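Local coordinates for protein putative ATP binding component of ABC-transporter (Escherichia coli, PDB 2R5O) that probably binds the O-antigen polysaccharide for export by an ABC transporter, this being the C-terminal carbohydrate-binding domain of Wzt, at residues M21-G35 against K49-F62. Sequence-based numbering, arbitrary orientation. Where two conformers were deposited one is given.
Sequences MSLDEIEDVYHTRPG and KIIDYHIQSAGVDF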
# COMPACT_ATOMS: atom_id res chain seq x y z
N MET A 21 10.16 26.96 4.70
CA MET A 21 10.10 27.75 3.44
C MET A 21 9.49 29.13 3.69
O MET A 21 8.41 29.25 4.27
CB MET A 21 9.27 27.01 2.38
CG MET A 21 9.89 25.69 1.94
SD MET A 21 8.91 24.85 0.69
CE MET A 21 7.49 24.39 1.66
N SER A 22 10.21 30.17 3.27
CA SER A 22 9.80 31.55 3.51
C SER A 22 8.62 32.00 2.65
O SER A 22 8.67 31.95 1.42
CB SER A 22 10.98 32.49 3.27
OG SER A 22 10.65 33.82 3.64
N LEU A 23 7.56 32.49 3.30
CA LEU A 23 6.40 33.05 2.61
C LEU A 23 6.70 34.40 1.96
O LEU A 23 5.93 34.88 1.12
CB LEU A 23 5.23 33.21 3.58
CG LEU A 23 4.71 31.95 4.26
CD1 LEU A 23 3.60 32.30 5.25
CD2 LEU A 23 4.21 30.94 3.24
N ASP A 24 7.80 35.04 2.36
CA ASP A 24 8.18 36.33 1.80
C ASP A 24 9.11 36.23 0.59
O ASP A 24 9.65 37.25 0.14
CB ASP A 24 8.84 37.18 2.89
CG ASP A 24 7.92 37.46 4.07
OD1 ASP A 24 8.53 37.74 5.27
OD2 ASP A 24 6.59 37.36 3.84
N GLU A 25 9.32 35.02 0.07
CA GLU A 25 10.15 34.79 -1.11
C GLU A 25 9.33 34.10 -2.19
O GLU A 25 8.67 33.06 -1.93
CB GLU A 25 11.37 33.95 -0.73
CG GLU A 25 12.26 34.65 0.29
CD GLU A 25 13.47 33.85 0.72
OE1 GLU A 25 14.32 34.42 1.45
OE2 GLU A 25 13.59 32.67 0.34
N ILE A 26 9.37 34.65 -3.41
CA ILE A 26 8.57 34.09 -4.50
C ILE A 26 9.37 33.52 -5.67
O ILE A 26 8.78 33.13 -6.67
CB ILE A 26 7.53 35.11 -5.05
CG1 ILE A 26 8.22 36.31 -5.72
CG2 ILE A 26 6.60 35.58 -3.94
CD1 ILE A 26 7.30 37.09 -6.64
N GLU A 27 10.70 33.44 -5.53
CA GLU A 27 11.56 32.90 -6.59
C GLU A 27 11.27 31.41 -6.75
O GLU A 27 11.04 30.72 -5.76
CB GLU A 27 13.04 33.07 -6.22
CG GLU A 27 14.04 32.64 -7.28
CD GLU A 27 15.48 32.75 -6.82
OE1 GLU A 27 16.37 32.24 -7.53
OE2 GLU A 27 15.74 33.34 -5.74
N ASP A 28 11.28 30.92 -7.98
CA ASP A 28 11.03 29.50 -8.27
C ASP A 28 12.34 28.73 -8.06
O ASP A 28 13.17 28.64 -8.97
CB ASP A 28 10.45 29.36 -9.69
CG ASP A 28 10.00 27.96 -10.00
OD1 ASP A 28 10.34 27.01 -9.28
OD2 ASP A 28 9.28 27.80 -11.01
N VAL A 29 12.54 28.25 -6.83
CA VAL A 29 13.75 27.53 -6.44
C VAL A 29 13.55 26.01 -6.33
O VAL A 29 14.44 25.29 -5.90
CB VAL A 29 14.32 28.09 -5.12
CG1 VAL A 29 14.66 29.57 -5.28
CG2 VAL A 29 13.38 27.90 -3.97
N TYR A 30 12.39 25.54 -6.77
CA TYR A 30 12.04 24.12 -6.73
C TYR A 30 13.14 23.23 -7.29
O TYR A 30 13.50 22.20 -6.71
CB TYR A 30 10.74 23.98 -7.52
CG TYR A 30 9.94 22.70 -7.42
CD1 TYR A 30 8.73 22.66 -6.72
CD2 TYR A 30 10.34 21.55 -8.10
CE1 TYR A 30 7.95 21.53 -6.70
CE2 TYR A 30 9.55 20.40 -8.07
CZ TYR A 30 8.35 20.41 -7.38
OH TYR A 30 7.53 19.30 -7.38
N HIS A 31 13.70 23.66 -8.42
CA HIS A 31 14.69 22.88 -9.16
C HIS A 31 16.01 22.74 -8.40
O HIS A 31 16.85 21.92 -8.79
CB HIS A 31 14.94 23.50 -10.53
CG HIS A 31 15.70 24.78 -10.49
ND1 HIS A 31 15.14 26.02 -10.30
CD2 HIS A 31 17.03 24.98 -10.58
CE1 HIS A 31 16.10 26.93 -10.30
NE2 HIS A 31 17.25 26.33 -10.47
N THR A 32 16.20 23.52 -7.32
CA THR A 32 17.46 23.47 -6.57
C THR A 32 17.46 22.47 -5.41
O THR A 32 18.49 22.32 -4.76
CB THR A 32 17.81 24.84 -5.95
OG1 THR A 32 16.93 25.13 -4.85
CG2 THR A 32 17.77 25.96 -7.00
N ARG A 33 16.33 21.84 -5.13
CA ARG A 33 16.18 21.05 -3.91
C ARG A 33 16.62 19.59 -4.08
O ARG A 33 16.64 19.06 -5.18
CB ARG A 33 14.73 21.08 -3.43
CG ARG A 33 14.21 22.46 -3.10
CD ARG A 33 15.12 23.20 -2.13
NE ARG A 33 14.53 24.46 -1.73
CZ ARG A 33 15.16 25.40 -1.04
NH1 ARG A 33 16.42 25.23 -0.67
NH2 ARG A 33 14.53 26.51 -0.72
N PRO A 34 16.97 18.93 -2.98
CA PRO A 34 17.34 17.54 -3.05
C PRO A 34 16.21 16.68 -3.62
O PRO A 34 15.06 16.83 -3.23
CB PRO A 34 17.61 17.18 -1.58
CG PRO A 34 18.04 18.45 -0.95
CD PRO A 34 17.10 19.46 -1.61
N GLY A 35 16.57 15.77 -4.52
CA GLY A 35 15.63 14.88 -5.15
C GLY A 35 14.97 15.44 -6.39
O GLY A 35 14.25 14.71 -7.07
N LYS A 49 2.07 29.30 -9.35
CA LYS A 49 3.32 28.58 -9.55
C LYS A 49 3.72 27.87 -8.27
O LYS A 49 3.78 28.51 -7.22
CB LYS A 49 4.47 29.51 -9.96
CG LYS A 49 4.33 30.04 -11.37
CD LYS A 49 5.41 31.03 -11.66
CE LYS A 49 6.70 30.39 -12.03
NZ LYS A 49 7.61 31.44 -12.66
N ILE A 50 4.05 26.59 -8.38
CA ILE A 50 4.65 25.86 -7.28
C ILE A 50 6.13 26.21 -7.32
O ILE A 50 6.84 25.81 -8.24
CB ILE A 50 4.45 24.36 -7.36
CG1 ILE A 50 2.97 24.04 -7.54
CG2 ILE A 50 5.03 23.72 -6.14
CD1 ILE A 50 2.71 22.58 -7.80
N ILE A 51 6.59 27.01 -6.36
CA ILE A 51 7.94 27.61 -6.42
C ILE A 51 8.96 26.94 -5.50
O ILE A 51 10.14 27.23 -5.59
CB ILE A 51 7.87 29.13 -6.13
CG1 ILE A 51 7.06 29.44 -4.87
CG2 ILE A 51 7.28 29.85 -7.34
CD1 ILE A 51 7.22 30.90 -4.43
N ASP A 52 8.51 26.05 -4.62
CA ASP A 52 9.44 25.36 -3.73
C ASP A 52 8.75 24.14 -3.15
O ASP A 52 7.52 24.02 -3.21
CB ASP A 52 9.93 26.30 -2.60
CG ASP A 52 11.29 25.92 -2.03
OD1 ASP A 52 11.90 24.93 -2.46
OD2 ASP A 52 11.75 26.67 -1.14
N TYR A 53 9.55 23.22 -2.61
CA TYR A 53 9.02 22.10 -1.83
C TYR A 53 9.98 21.76 -0.72
O TYR A 53 11.15 22.18 -0.72
CB TYR A 53 8.76 20.87 -2.71
CG TYR A 53 9.99 20.15 -3.24
CD1 TYR A 53 10.55 19.05 -2.59
CD2 TYR A 53 10.58 20.55 -4.42
CE1 TYR A 53 11.65 18.40 -3.09
CE2 TYR A 53 11.68 19.88 -4.95
CZ TYR A 53 12.20 18.81 -4.27
OH TYR A 53 13.31 18.17 -4.82
N HIS A 54 9.47 20.97 0.21
CA HIS A 54 10.27 20.48 1.32
C HIS A 54 9.79 19.09 1.69
O HIS A 54 8.60 18.82 1.63
CB HIS A 54 10.14 21.42 2.54
CG HIS A 54 11.18 21.19 3.58
ND1 HIS A 54 12.44 21.75 3.49
CD2 HIS A 54 11.15 20.49 4.74
CE1 HIS A 54 13.14 21.39 4.56
NE2 HIS A 54 12.39 20.61 5.32
N ILE A 55 10.70 18.21 2.05
CA ILE A 55 10.37 16.88 2.53
C ILE A 55 11.07 16.68 3.85
O ILE A 55 12.24 17.04 4.01
CB ILE A 55 10.76 15.79 1.51
CG1 ILE A 55 9.97 16.04 0.21
CG2 ILE A 55 10.48 14.39 2.06
CD1 ILE A 55 10.32 15.13 -0.98
N GLN A 56 10.35 16.15 4.82
CA GLN A 56 10.91 15.91 6.16
C GLN A 56 10.31 14.64 6.73
O GLN A 56 9.14 14.36 6.50
CB GLN A 56 10.69 17.11 7.06
CG GLN A 56 9.27 17.45 7.21
CD GLN A 56 9.04 18.83 7.82
OE1 GLN A 56 9.92 19.70 7.76
NE2 GLN A 56 7.84 19.04 8.37
N SER A 57 11.11 13.88 7.47
CA SER A 57 10.57 12.71 8.13
C SER A 57 11.33 12.49 9.44
O SER A 57 12.55 12.56 9.46
CB SER A 57 10.75 11.50 7.25
OG SER A 57 10.16 10.35 7.84
N ALA A 58 10.59 12.25 10.52
CA ALA A 58 11.15 12.03 11.86
C ALA A 58 12.01 13.23 12.25
O ALA A 58 12.98 13.11 12.99
CB ALA A 58 11.96 10.75 11.90
N GLY A 59 11.59 14.40 11.80
CA GLY A 59 12.29 15.64 12.11
C GLY A 59 13.52 15.94 11.28
O GLY A 59 14.16 16.97 11.48
N VAL A 60 13.90 15.02 10.40
CA VAL A 60 15.06 15.18 9.54
C VAL A 60 14.60 15.83 8.25
O VAL A 60 13.71 15.35 7.56
CB VAL A 60 15.73 13.82 9.22
CG1 VAL A 60 16.91 14.00 8.27
CG2 VAL A 60 16.12 13.12 10.48
N ASP A 61 15.23 16.95 7.90
CA ASP A 61 14.98 17.65 6.66
C ASP A 61 15.70 16.99 5.49
O ASP A 61 16.89 16.67 5.58
CB ASP A 61 15.40 19.10 6.80
CG ASP A 61 14.60 19.83 7.84
OD1 ASP A 61 13.36 19.88 7.73
OD2 ASP A 61 15.22 20.36 8.77
N PHE A 62 15.01 16.77 4.38
CA PHE A 62 15.58 16.19 3.17
C PHE A 62 16.47 15.00 3.50
O PHE A 62 17.62 14.97 3.13
CB PHE A 62 16.32 17.23 2.33
CG PHE A 62 15.43 18.26 1.67
CD1 PHE A 62 14.46 17.88 0.74
CD2 PHE A 62 15.59 19.62 1.94
CE1 PHE A 62 13.68 18.83 0.12
CE2 PHE A 62 14.80 20.57 1.30
CZ PHE A 62 13.84 20.15 0.41
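R33 grips D52 side-on in a salt bridge made of two hydrogen bonds. NE meets the syn lone pair of D52 OD1 at 2.8 Å in an almost straight bond, and NH2 reaches D52 OD2, also at 2.8 Å. Guanidinium and carboxylate planes are nearly coplanar (15° apart). A bend at chi2 (-52°) swings the guanidinium into line with the carboxylate. D52 OD1 also accepts a hydrogen bond from the backbone N-H of Y53, above the carboxylate plane, so two donors hold it, while V29 CG2 packs against D52 CG at 3.5 Å. The Y53 ring turns its edge to the face of Y30, CD2 over the ring centre, centroids 4.6 Å apart; Y30 OH is hydrogen-bonded to S163 OG on strand 153-169. At its far end Y53 OH donates to P34 O (2.7 Å) from above the carbonyl plane. The loop 21-35 lies along strand 48-57 of the immunoglobulin-like domain, where I51 and D52 form a classic beta bulge opposite K77. At the bulge, V29 N donates to I51 O, and I51 CD1 presses on I26 CA. M21 lays SD against the backbone of Y53, 3.6 Å from its C. Next to the strand, where the chain has turned back after 57-60, P34 CD sits squarely over the F62 face, 3.6 Å from the ring centroid, a CH-pi contact.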